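Local coordinates for uncharacterized protein PH0987 (Pyrococcus horikoshii, PDB 2PHC) that is of unknown function but has a carboxyltransferase-type domain of the cyclophilin-like clan and is predicted to bind ATP and act as a hydrolase, at residues Trp170-Ser175 with Arg188-Gly193; Lys155-Ser160 with Ile182-Leu187; Ile86-Ala91 with Ser198-Gly203. One frame throughout, in Å; residues are numbered along the deposited sequence.

Contact 1. Residues Trp170-Ser175 with Arg188-Gly193; sequences WYAIES and RTFNPG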
ATOM      1  N   TRP A 170      -7.728   6.281   8.921  1.00 20.71           N
ATOM      2  CA  TRP A 170      -8.991   6.006   9.587  1.00 21.37           C
ATOM      3  C   TRP A 170      -9.040   6.577  11.030  1.00 21.53           C
ATOM      4  O   TRP A 170      -8.001   6.702  11.699  1.00 19.77           O
ATOM      5  CB  TRP A 170      -9.303   4.521   9.589  1.00 20.91           C
ATOM      6  CG  TRP A 170      -8.413   3.642  10.490  1.00 22.31           C
ATOM      7  CD1 TRP A 170      -8.604   3.351  11.793  1.00 27.48           C
ATOM      8  CD2 TRP A 170      -7.235   2.882  10.085  1.00 23.38           C
ATOM      9  NE1 TRP A 170      -7.647   2.469  12.245  1.00 23.65           N
ATOM     10  CE2 TRP A 170      -6.764   2.209  11.230  1.00 20.60           C
ATOM     11  CE3 TRP A 170      -6.536   2.732   8.860  1.00 17.06           C
ATOM     12  CZ2 TRP A 170      -5.633   1.346  11.199  1.00 23.35           C
ATOM     13  CZ3 TRP A 170      -5.363   1.891   8.848  1.00 22.14           C
ATOM     14  CH2 TRP A 170      -4.962   1.199   9.978  1.00 18.77           C
ATOM     15  N   TYR A 171     -10.259   6.960  11.430  1.00 20.76           N
ATOM     16  CA  TYR A 171     -10.650   7.203  12.812  1.00 23.43           C
ATOM     17  C   TYR A 171     -10.686   5.922  13.617  1.00 25.74           C
ATOM     18  O   TYR A 171     -11.469   5.008  13.281  1.00 27.53           O
ATOM     19  CB  TYR A 171     -12.000   7.848  12.809  1.00 23.25           C
ATOM     20  CG  TYR A 171     -11.984   9.140  12.043  1.00 22.04           C
ATOM     21  CD1 TYR A 171     -11.832  10.307  12.700  1.00 24.22           C
ATOM     22  CD2 TYR A 171     -12.129   9.167  10.677  1.00 22.89           C
ATOM     23  CE1 TYR A 171     -11.819  11.504  12.041  1.00 28.73           C
ATOM     24  CE2 TYR A 171     -12.158  10.382   9.974  1.00 26.97           C
ATOM     25  CZ  TYR A 171     -11.972  11.528  10.660  1.00 27.90           C
ATOM     26  OH  TYR A 171     -11.916  12.729  10.041  1.00 23.58           O
ATOM     27  N   ALA A 172      -9.794   5.802  14.596  1.00 26.33           N
ATOM     28  CA  ALA A 172      -9.683   4.551  15.361  1.00 28.94           C
ATOM     29  C   ALA A 172     -10.819   4.446  16.384  1.00 30.16           C
ATOM     30  O   ALA A 172     -11.285   3.370  16.666  1.00 32.31           O
ATOM     31  CB  ALA A 172      -8.326   4.430  16.039  1.00 26.27           C
ATOM     32  N   ILE A 173     -11.295   5.579  16.895  1.00 32.18           N
ATOM     33  CA  ILE A 173     -12.483   5.616  17.741  1.00 33.30           C
ATOM     34  C   ILE A 173     -13.392   6.776  17.354  1.00 33.88           C
ATOM     35  O   ILE A 173     -13.018   7.642  16.537  1.00 31.80           O
ATOM     36  CB  ILE A 173     -12.111   5.678  19.272  1.00 34.43           C
ATOM     37  CG1 ILE A 173     -11.373   6.978  19.599  1.00 37.42           C
ATOM     38  CG2 ILE A 173     -11.260   4.501  19.668  1.00 35.06           C
ATOM     39  CD1 ILE A 173     -11.508   7.371  21.116  1.00 41.83           C
ATOM     40  N   GLU A 174     -14.604   6.805  17.942  1.00 36.22           N
ATOM     41  CA  GLU A 174     -15.601   7.831  17.584  1.00 36.80           C
ATOM     42  C   GLU A 174     -15.021   9.182  17.980  1.00 36.74           C
ATOM     43  O   GLU A 174     -14.451   9.317  19.066  1.00 36.99           O
ATOM     44  CB  GLU A 174     -16.944   7.563  18.242  1.00 37.93           C
ATOM     45  CG  GLU A 174     -18.075   8.533  17.883  1.00 41.79           C
ATOM     46  CD  GLU A 174     -19.224   8.469  18.933  1.00 48.49           C
ATOM     47  OE1 GLU A 174     -19.225   9.277  19.916  1.00 49.72           O
ATOM     48  OE2 GLU A 174     -20.106   7.586  18.785  1.00 48.36           O
ATOM     49  N   SER A 175     -15.104  10.159  17.069  1.00 34.95           N
ATOM     50  CA  SER A 175     -14.428  11.426  17.253  1.00 33.77           C
ATOM     51  C   SER A 175     -14.897  12.430  16.166  1.00 33.81           C
ATOM     52  O   SER A 175     -15.552  12.039  15.196  1.00 32.60           O
ATOM     53  CB  SER A 175     -12.880  11.246  17.305  1.00 35.62           C
ATOM     54  OG  SER A 175     -12.355  10.260  16.408  1.00 33.95           O
ATOM     55  N   ARG A 188     -11.318  -3.644  16.176  1.00 36.01           N
ATOM     56  CA  ARG A 188     -10.966  -2.587  17.116  1.00 34.51           C
ATOM     57  C   ARG A 188      -9.479  -2.385  16.898  1.00 35.03           C
ATOM     58  O   ARG A 188      -8.634  -3.087  17.508  1.00 34.19           O
ATOM     59  CB  ARG A 188     -11.241  -2.993  18.524  1.00 34.96           C
ATOM     60  CG  ARG A 188     -11.180  -1.852  19.489  1.00 39.94           C
ATOM     61  CD  ARG A 188     -11.573  -2.302  20.906  1.00 44.65           C
ATOM     62  NE  ARG A 188     -11.198  -1.276  21.877  1.00 44.18           N
ATOM     63  CZ  ARG A 188     -11.617  -1.253  23.134  1.00 46.54           C
ATOM     64  NH1 ARG A 188     -12.427  -2.206  23.571  1.00 46.33           N
ATOM     65  NH2 ARG A 188     -11.222  -0.284  23.948  1.00 44.15           N
ATOM     66  N   THR A 189      -9.166  -1.398  16.044  1.00 33.58           N
ATOM     67  CA  THR A 189      -7.772  -1.154  15.611  1.00 32.04           C
ATOM     68  C   THR A 189      -6.837  -0.560  16.677  1.00 30.84           C
ATOM     69  O   THR A 189      -5.610  -0.778  16.649  1.00 31.60           O
ATOM     70  CB  THR A 189      -7.718  -0.334  14.282  1.00 31.66           C
ATOM     71  OG1 THR A 189      -8.364   0.928  14.471  1.00 30.74           O
ATOM     72  CG2 THR A 189      -8.374  -1.129  13.096  1.00 29.71           C
ATOM     73  N   PHE A 190      -7.397   0.193  17.611  1.00 31.07           N
ATOM     74  CA  PHE A 190      -6.660   0.712  18.762  1.00 30.10           C
ATOM     75  C   PHE A 190      -7.359   0.244  20.056  1.00 29.90           C
ATOM     76  O   PHE A 190      -8.558   0.416  20.276  1.00 30.37           O
ATOM     77  CB  PHE A 190      -6.515   2.294  18.751  1.00 31.46           C
ATOM     78  CG  PHE A 190      -5.597   2.895  17.633  1.00 28.64           C
ATOM     79  CD1 PHE A 190      -4.755   3.976  17.925  1.00 29.89           C
ATOM     80  CD2 PHE A 190      -5.657   2.456  16.287  1.00 31.47           C
ATOM     81  CE1 PHE A 190      -3.959   4.597  16.900  1.00 21.53           C
ATOM     82  CE2 PHE A 190      -4.882   3.039  15.252  1.00 25.36           C
ATOM     83  CZ  PHE A 190      -4.073   4.150  15.578  1.00 27.39           C
ATOM     84  N   ASN A 191      -6.617  -0.299  20.974  1.00 31.05           N
ATOM     85  CA  ASN A 191      -7.282  -0.917  22.107  1.00 33.55           C
ATOM     86  C   ASN A 191      -6.356  -0.775  23.217  1.00 35.15           C
ATOM     87  O   ASN A 191      -5.412  -1.522  23.249  1.00 34.87           O
ATOM     88  CB  ASN A 191      -7.576  -2.402  21.846  1.00 32.50           C
ATOM     89  CG  ASN A 191      -8.389  -3.038  22.969  1.00 33.96           C
ATOM     90  OD1 ASN A 191      -8.471  -2.501  24.079  1.00 31.10           O
ATOM     91  ND2 ASN A 191      -8.944  -4.216  22.699  1.00 30.70           N
ATOM     92  N   PRO A 192      -6.572   0.234  24.113  1.00 37.52           N
ATOM     93  CA  PRO A 192      -5.592   0.375  25.220  1.00 39.27           C
ATOM     94  C   PRO A 192      -5.728  -0.945  26.042  1.00 39.36           C
ATOM     95  O   PRO A 192      -6.728  -1.684  25.894  1.00 40.69           O
ATOM     96  CB  PRO A 192      -6.069   1.659  25.956  1.00 40.68           C
ATOM     97  CG  PRO A 192      -7.586   1.639  25.763  1.00 40.28           C
ATOM     98  CD  PRO A 192      -7.696   1.171  24.258  1.00 37.50           C
ATOM     99  N   GLY A 193      -4.760  -1.398  26.801  1.00 39.45           N
ATOM    100  CA  GLY A 193      -5.092  -2.784  27.312  1.00 39.82           C
ATOM    101  C   GLY A 193      -5.109  -3.984  26.327  1.00 39.38           C
ATOM    102  O   GLY A 193      -5.580  -5.085  26.647  1.00 37.40           O
TER
HETATM  103  O   HOH W   1     -10.900   1.092  15.608  1.00 35.02           O
HETATM  104  O   HOH W   2     -10.024   1.617  18.182  1.00 35.99           O
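Trp170 and Thr189 meet at a slant, the indole offering the edge that carries NE1 to the hydroxyl of the threonine. NE1 donates to OG1 of Thr189 across 2.8 Å, with an N-H...O angle of 148°, and the oxygen sits somewhat out of the ring plane (22°), making a short but bent bond. Thr189 CB follows at 3.5 Å from Trp170 NE1, on a line more tilted from the ring, and the methyl CG2 comes in more obliquely still. Threonine suits this place because one branch accepts the indole proton while the other adds apolar contact. The torsion of Thr189 sets OG1 between its backbone N and carbonyl carbon (chi1 60°), turned to the indole, and keeps CG2 beside the N.

Ala172 and Phe190 form the second pairing. Ala172 CB stands over one face of the phenyl ring, displaced toward the rim, and lies 3.3 Å from Phe190 CD2. This is a CH-pi contact, 3.7 Å from the methyl to the Phe190 ring centroid; a small side chain suits so close an approach. Phe130 meets the phenylalanine ring as well, while Ala135 and Leu137 of strand 134-138 pack on Trp170.

Between the backbones, water bridges replace direct bonds. Two waters each donate to Ala172 O; one accepts from Thr189 N at 3.1 Å, the other from Phe190 N at 3.0 Å. The loop 188-193 is thus held beside the end of strand 167-171 without pairing as a strand. The chemistry implies a mixed joint: the buried indole N-H has a specific acceptor, a methyl rests on an aromatic face, and ordered water satisfies amides that the two backbones lie too far apart to pair directly.

Contact 2. Residues Lys155-Ser160 with Ile182-Leu187; sequences KVPAGS and IGRIPL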
ATOM      1  N   LYS A 155     -19.296  13.451  15.254  1.00 40.73           N
ATOM      2  CA  LYS A 155     -19.209  12.076  15.710  1.00 41.12           C
ATOM      3  C   LYS A 155     -19.034  11.221  14.459  1.00 40.33           C
ATOM      4  O   LYS A 155     -19.996  11.020  13.685  1.00 42.17           O
ATOM      5  CB  LYS A 155     -20.493  11.586  16.443  1.00 41.29           C
ATOM      6  CG  LYS A 155     -20.514  11.688  17.975  1.00 44.83           C
ATOM      7  CD  LYS A 155     -21.865  11.109  18.526  1.00 49.27           C
ATOM      8  CE  LYS A 155     -22.247  11.593  19.946  1.00 48.96           C
ATOM      9  NZ  LYS A 155     -22.183  10.396  20.933  1.00 50.93           N
ATOM     10  N   VAL A 156     -17.823  10.693  14.267  1.00 37.60           N
ATOM     11  CA  VAL A 156     -17.539   9.783  13.180  1.00 33.99           C
ATOM     12  C   VAL A 156     -17.376   8.435  13.842  1.00 32.30           C
ATOM     13  O   VAL A 156     -16.651   8.325  14.808  1.00 32.89           O
ATOM     14  CB  VAL A 156     -16.283  10.303  12.357  1.00 34.72           C
ATOM     15  CG1 VAL A 156     -15.846   9.309  11.358  1.00 32.85           C
ATOM     16  CG2 VAL A 156     -16.600  11.663  11.648  1.00 31.95           C
ATOM     17  N   PRO A 157     -18.081   7.388  13.371  1.00 31.30           N
ATOM     18  CA  PRO A 157     -17.954   6.183  14.160  1.00 30.83           C
ATOM     19  C   PRO A 157     -16.549   5.583  14.048  1.00 31.28           C
ATOM     20  O   PRO A 157     -15.915   5.715  13.020  1.00 30.03           O
ATOM     21  CB  PRO A 157     -19.028   5.238  13.588  1.00 31.20           C
ATOM     22  CG  PRO A 157     -19.521   5.841  12.321  1.00 30.85           C
ATOM     23  CD  PRO A 157     -18.955   7.231  12.191  1.00 31.83           C
ATOM     24  N   ALA A 158     -16.087   4.965  15.142  1.00 31.72           N
ATOM     25  CA  ALA A 158     -14.835   4.293  15.262  1.00 30.18           C
ATOM     26  C   ALA A 158     -14.614   3.405  14.030  1.00 31.12           C
ATOM     27  O   ALA A 158     -15.527   2.663  13.663  1.00 32.29           O
ATOM     28  CB  ALA A 158     -14.950   3.410  16.471  1.00 32.78           C
ATOM     29  N   GLY A 159     -13.452   3.450  13.365  1.00 28.62           N
ATOM     30  CA  GLY A 159     -13.269   2.540  12.221  1.00 27.13           C
ATOM     31  C   GLY A 159     -13.503   3.184  10.882  1.00 26.43           C
ATOM     32  O   GLY A 159     -13.144   2.603   9.871  1.00 25.04           O
ATOM     33  N   SER A 160     -14.047   4.417  10.863  1.00 24.98           N
ATOM     34  CA  SER A 160     -14.210   5.145   9.593  1.00 23.71           C
ATOM     35  C   SER A 160     -12.923   5.415   8.874  1.00 23.90           C
ATOM     36  O   SER A 160     -11.968   5.950   9.466  1.00 24.65           O
ATOM     37  CB  SER A 160     -15.040   6.420   9.735  1.00 22.24           C
ATOM     38  OG  SER A 160     -16.213   6.114  10.502  1.00 21.17           O
ATOM     39  N   ILE A 182     -15.646   6.791   3.458  1.00 26.17           N
ATOM     40  CA  ILE A 182     -15.908   5.853   2.328  1.00 24.30           C
ATOM     41  C   ILE A 182     -16.143   4.399   2.797  1.00 24.27           C
ATOM     42  O   ILE A 182     -16.502   3.541   2.025  1.00 24.74           O
ATOM     43  CB  ILE A 182     -14.781   5.943   1.207  1.00 24.44           C
ATOM     44  CG1 ILE A 182     -13.401   5.367   1.666  1.00 22.96           C
ATOM     45  CG2 ILE A 182     -14.601   7.395   0.684  1.00 21.72           C
ATOM     46  CD1 ILE A 182     -12.418   5.097   0.443  1.00 14.58           C
ATOM     47  N   GLY A 183     -16.013   4.118   4.080  1.00 23.39           N
ATOM     48  CA  GLY A 183     -15.999   2.730   4.479  1.00 23.34           C
ATOM     49  C   GLY A 183     -15.781   2.694   5.955  1.00 24.66           C
ATOM     50  O   GLY A 183     -15.430   3.735   6.525  1.00 25.37           O
ATOM     51  N   ARG A 184     -15.977   1.532   6.584  1.00 23.30           N
ATOM     52  CA  ARG A 184     -15.699   1.415   7.987  1.00 23.80           C
ATOM     53  C   ARG A 184     -15.056   0.064   8.199  1.00 24.84           C
ATOM     54  O   ARG A 184     -15.417  -0.897   7.531  1.00 24.45           O
ATOM     55  CB  ARG A 184     -16.995   1.439   8.762  1.00 24.31           C
ATOM     56  CG  ARG A 184     -16.857   1.559  10.177  1.00 26.58           C
ATOM     57  CD  ARG A 184     -18.241   1.987  10.798  1.00 35.06           C
ATOM     58  NE  ARG A 184     -18.155   1.757  12.243  1.00 41.38           N
ATOM     59  CZ  ARG A 184     -19.191   1.653  13.092  1.00 46.37           C
ATOM     60  NH1 ARG A 184     -20.450   1.771  12.645  1.00 44.11           N
ATOM     61  NH2 ARG A 184     -18.953   1.460  14.397  1.00 43.29           N
ATOM     62  N   ILE A 185     -14.118   0.031   9.155  1.00 24.61           N
ATOM     63  CA  ILE A 185     -13.423  -1.124   9.616  1.00 25.96           C
ATOM     64  C   ILE A 185     -14.122  -1.693  10.872  1.00 28.33           C
ATOM     65  O   ILE A 185     -14.394  -0.944  11.798  1.00 29.52           O
ATOM     66  CB  ILE A 185     -11.903  -0.728  10.015  1.00 24.55           C
ATOM     67  CG1 ILE A 185     -11.081  -0.220   8.808  1.00 24.55           C
ATOM     68  CG2 ILE A 185     -11.240  -1.831  10.677  1.00 22.10           C
ATOM     69  CD1 ILE A 185      -9.863   0.744   9.188  1.00 21.03           C
ATOM     70  N   PRO A 186     -14.379  -3.013  10.919  1.00 30.25           N
ATOM     71  CA  PRO A 186     -15.036  -3.649  12.093  1.00 32.84           C
ATOM     72  C   PRO A 186     -14.120  -4.063  13.251  1.00 34.10           C
ATOM     73  O   PRO A 186     -14.602  -4.216  14.345  1.00 33.84           O
ATOM     74  CB  PRO A 186     -15.641  -4.906  11.496  1.00 32.40           C
ATOM     75  CG  PRO A 186     -14.535  -5.287  10.395  1.00 31.85           C
ATOM     76  CD  PRO A 186     -14.242  -3.940   9.782  1.00 29.62           C
ATOM     77  N   LEU A 187     -12.840  -4.324  12.964  1.00 34.82           N
ATOM     78  CA  LEU A 187     -11.803  -4.539  13.966  1.00 34.34           C
ATOM     79  C   LEU A 187     -11.642  -3.352  14.908  1.00 35.15           C
ATOM     80  O   LEU A 187     -11.795  -2.180  14.496  1.00 33.68           O
ATOM     81  CB  LEU A 187     -10.483  -4.748  13.264  1.00 33.70           C
ATOM     82  CG  LEU A 187     -10.421  -5.834  12.180  1.00 36.83           C
ATOM     83  CD1 LEU A 187      -9.178  -5.614  11.375  1.00 38.73           C
ATOM     84  CD2 LEU A 187     -10.380  -7.239  12.797  1.00 39.78           C
TER
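The guanidinium of Arg184 has Pro157 lying over one face and Ala158 O at its edge. Pro157 CB sits above the centre of the group, 3.6 Å from Arg184 CZ, so the proline ring gives the flat cation an apolar surface to rest on. At the edge, Arg184 NE donates to Ala158 O at 3.1 Å, with an N-H...O angle of 147°; the carbonyl is tilted a little from the guanidinium plane. With CG anti to the backbone N (chi1 -170°) and an extended chain beyond it, Arg184 reaches along the turn to this oxygen. Phe96 and Phe216 also touch the Arg184 side chain. A methionine in place of Arg184 would probably leave Ala158 O without its side-chain donor and Pro157 without the flat group lying against it.

Residues Pro157 to Ser160 form a type II beta turn, and Gly159 and Ser160 together face Tyr171 of the adjoining strand as a G1 beta bulge. Gly159, third in the turn and first in the bulge, has a positive phi. Glycine suits it doubly, since a beta carbon here would also collide with Ile185 O. Ser160 then pairs with Arg184 as an antiparallel, non-hydrogen-bonded pair, bringing strands 160-164 and 180-184 together in the mixed sheet.

Ile185 N donates to Gly159 O at 2.8 Å, a fairly straight bond at the hydrogen (161°) that arrives from above the carbonyl plane. Gly159 O also lies 3.6 Å from Ile185 CB. Inside the turn, Pro157 O accepts twice from Ser160: from N at 3.1 Å, and from OG at 2.6 Å on a lone pair in the carbonyl plane. Serine is apt because its short hydroxyl can fold back on the turn.

Contact 3. Residues Ile86-Ala91 with Ser198-Gly203; sequences IEIPVA and SIVLPG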
ATOM      1  N   ILE A  86      -0.295  -5.728   7.125  1.00 31.83           N
ATOM      2  CA  ILE A  86      -1.450  -6.069   7.929  1.00 33.13           C
ATOM      3  C   ILE A  86      -2.668  -5.869   7.027  1.00 33.47           C
ATOM      4  O   ILE A  86      -2.811  -4.854   6.377  1.00 33.27           O
ATOM      5  CB  ILE A  86      -1.415  -5.274   9.238  1.00 33.46           C
ATOM      6  CG1 ILE A  86      -0.215  -5.767  10.075  1.00 35.84           C
ATOM      7  CG2 ILE A  86      -2.736  -5.352  10.011  1.00 31.01           C
ATOM      8  CD1 ILE A  86       0.897  -4.768  10.132  1.00 36.28           C
ATOM      9  N   GLU A  87      -3.519  -6.886   6.952  1.00 34.64           N
ATOM     10  CA  GLU A  87      -4.710  -6.842   6.103  1.00 35.54           C
ATOM     11  C   GLU A  87      -5.891  -6.309   6.902  1.00 34.60           C
ATOM     12  O   GLU A  87      -6.178  -6.829   7.986  1.00 33.97           O
ATOM     13  CB  GLU A  87      -5.053  -8.249   5.577  1.00 36.44           C
ATOM     14  CG  GLU A  87      -4.113  -8.732   4.532  1.00 40.99           C
ATOM     15  CD  GLU A  87      -4.700  -9.842   3.660  1.00 49.94           C
ATOM     16  OE1 GLU A  87      -5.372 -10.782   4.203  1.00 51.67           O
ATOM     17  OE2 GLU A  87      -4.483  -9.756   2.423  1.00 52.90           O
ATOM     18  N   ILE A  88      -6.592  -5.317   6.357  1.00 33.11           N
ATOM     19  CA  ILE A  88      -7.622  -4.598   7.123  1.00 32.76           C
ATOM     20  C   ILE A  88      -8.967  -4.617   6.390  1.00 33.25           C
ATOM     21  O   ILE A  88      -9.103  -3.951   5.328  1.00 32.28           O
ATOM     22  CB  ILE A  88      -7.133  -3.138   7.543  1.00 32.02           C
ATOM     23  CG1 ILE A  88      -6.032  -3.271   8.626  1.00 33.65           C
ATOM     24  CG2 ILE A  88      -8.224  -2.340   8.190  1.00 30.10           C
ATOM     25  CD1 ILE A  88      -5.401  -1.979   9.157  1.00 27.42           C
ATOM     26  N   PRO A  89      -9.951  -5.425   6.913  1.00 33.86           N
ATOM     27  CA  PRO A  89     -11.255  -5.442   6.272  1.00 33.74           C
ATOM     28  C   PRO A  89     -11.999  -4.108   6.512  1.00 33.77           C
ATOM     29  O   PRO A  89     -11.950  -3.569   7.628  1.00 34.08           O
ATOM     30  CB  PRO A  89     -11.955  -6.666   6.908  1.00 33.91           C
ATOM     31  CG  PRO A  89     -11.416  -6.763   8.205  1.00 34.76           C
ATOM     32  CD  PRO A  89      -9.937  -6.356   8.075  1.00 33.88           C
ATOM     33  N   VAL A  90     -12.583  -3.596   5.421  1.00 33.12           N
ATOM     34  CA  VAL A  90     -13.319  -2.362   5.312  1.00 33.73           C
ATOM     35  C   VAL A  90     -14.566  -2.755   4.585  1.00 34.38           C
ATOM     36  O   VAL A  90     -14.487  -3.258   3.470  1.00 34.19           O
ATOM     37  CB  VAL A  90     -12.618  -1.294   4.352  1.00 35.12           C
ATOM     38  CG1 VAL A  90     -13.414   0.033   4.277  1.00 30.75           C
ATOM     39  CG2 VAL A  90     -11.136  -0.983   4.763  1.00 33.78           C
ATOM     40  N   ALA A  91     -15.721  -2.568   5.223  1.00 35.64           N
ATOM     41  CA  ALA A  91     -17.045  -2.506   4.489  1.00 35.66           C
ATOM     42  C   ALA A  91     -17.234  -1.120   3.857  1.00 35.66           C
ATOM     43  O   ALA A  91     -17.455  -0.151   4.541  1.00 36.11           O
ATOM     44  CB  ALA A  91     -18.198  -2.883   5.458  1.00 33.93           C
ATOM     45  N   SER A 198      -2.158  -0.529  19.202  1.00 28.28           N
ATOM     46  CA  SER A 198      -2.744  -0.383  17.823  1.00 28.11           C
ATOM     47  C   SER A 198      -2.329  -1.644  17.036  1.00 27.15           C
ATOM     48  O   SER A 198      -1.225  -2.125  17.243  1.00 27.49           O
ATOM     49  CB  SER A 198      -2.208   0.867  17.096  1.00 26.24           C
ATOM     50  OG  SER A 198      -0.805   0.993  17.346  1.00 30.61           O
ATOM     51  N   ILE A 199      -3.145  -2.128  16.118  1.00 26.80           N
ATOM     52  CA  ILE A 199      -2.754  -3.296  15.292  1.00 28.12           C
ATOM     53  C   ILE A 199      -1.689  -2.961  14.254  1.00 27.64           C
ATOM     54  O   ILE A 199      -1.175  -3.812  13.540  1.00 29.26           O
ATOM     55  CB  ILE A 199      -3.952  -3.991  14.590  1.00 27.47           C
ATOM     56  CG1 ILE A 199      -4.832  -3.035  13.848  1.00 31.22           C
ATOM     57  CG2 ILE A 199      -4.925  -4.515  15.612  1.00 33.79           C
ATOM     58  CD1 ILE A 199      -5.998  -3.826  13.121  1.00 35.07           C
ATOM     59  N   VAL A 200      -1.128  -1.888  13.855  1.00 27.63           N
ATOM     60  CA  VAL A 200      -0.229  -1.420  12.822  1.00 26.92           C
ATOM     61  C   VAL A 200       0.642  -0.516  13.576  1.00 27.38           C
ATOM     62  O   VAL A 200       0.208   0.142  14.554  1.00 28.56           O
ATOM     63  CB  VAL A 200      -1.131  -0.722  11.716  1.00 27.39           C
ATOM     64  CG1 VAL A 200      -2.226  -1.648  10.965  1.00 25.39           C
ATOM     65  CG2 VAL A 200      -1.388   0.809  11.986  1.00 23.73           C
ATOM     66  N   LEU A 201       1.713  -0.352  13.322  1.00 28.40           N
ATOM     67  CA  LEU A 201       2.686   0.573  13.867  1.00 28.27           C
ATOM     68  C   LEU A 201       3.373   1.295  12.716  1.00 26.08           C
ATOM     69  O   LEU A 201       3.431   0.748  11.642  1.00 24.35           O
ATOM     70  CB  LEU A 201       3.651  -0.201  14.791  1.00 29.80           C
ATOM     71  CG  LEU A 201       3.131  -0.641  16.170  1.00 32.42           C
ATOM     72  CD1 LEU A 201       4.121  -1.606  16.738  1.00 39.25           C
ATOM     73  CD2 LEU A 201       3.014   0.590  17.111  1.00 38.29           C
ATOM     74  N   PRO A 202       3.865   2.540  12.943  1.00 25.39           N
ATOM     75  CA  PRO A 202       4.602   3.197  11.862  1.00 25.52           C
ATOM     76  C   PRO A 202       5.647   2.261  11.153  1.00 26.91           C
ATOM     77  O   PRO A 202       6.475   1.577  11.828  1.00 28.17           O
ATOM     78  CB  PRO A 202       5.274   4.444  12.555  1.00 24.56           C
ATOM     79  CG  PRO A 202       4.295   4.831  13.697  1.00 24.53           C
ATOM     80  CD  PRO A 202       3.806   3.361  14.182  1.00 23.90           C
ATOM     81  N   GLY A 203       5.613   2.198   9.815  1.00 26.11           N
ATOM     82  CA  GLY A 203       6.648   1.448   9.101  1.00 25.55           C
ATOM     83  C   GLY A 203       6.082   0.149   8.647  1.00 26.16           C
ATOM     84  O   GLY A 203       6.593  -0.424   7.684  1.00 29.44           O
TER
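Ile86 and Val200 cross at a slant, methyl against methyl, with Ile86 CG2 3.9 Å from Val200 CG1. The other branch of Ile86 approaches one backbone carbonyl, CG1 coming 4.1 Å from Ile199 O. Val200 uses the same CG1 a second time, against Ile88 CD1 at 3.7 Å, and these two side chains meet at about a right angle. That methyl stands anti to the carbonyl carbon of Val200 (chi1 -62°), which turns it to the two isoleucines, alternate residues of one strand that both point toward the loop.

The joined parts are strand 85-92 of the mixed sheet, in a domain of the cyclophilin-like clan, and the loop that leads into strand 205-211, itself a partner of strand 85-92. Val200 also packs on Val125 and Leu128 of strand 123-129, on Val206 and on Trp170; a compact branched residue suits a place with neighbours on so many sides.

Ile199 adds a looser, more exposed margin, its CD1 4.4 Å from Ile88 CD1. Beta-branched isoleucine suits a strand, and its two arms let Ile86 touch through CG2 while Ile88 reaches out through CD1, to a loop whose backbone makes no hydrogen bond to this segment.

In the fold
All three contacts gather around the seven-stranded mixed sheet. Contact 1 is fully buried; contacts 2 and 3 are only partly so. Contacts 1 and 2 meet where Tyr171 pairs with Gly159 and Ser160, and contacts 2 and 3 share the neighbouring strands 180-184 and 85-92, probably joined by a hydrogen bond between Arg184 O and Ala91 N. Trp170 links contacts 1 and 3, its indole packing on Ile88. The chemistry varies with place: contact 3 has no hydrogen bond across its segments and rests on aliphatic side chains, contact 1 mixes aromatic packing with an indole bond and bridging water, and contact 2 relies on direct bonds to turn carbonyls. A probable hydrogen bond between Thr189 O and Ile199 N ties contacts 1 and 3.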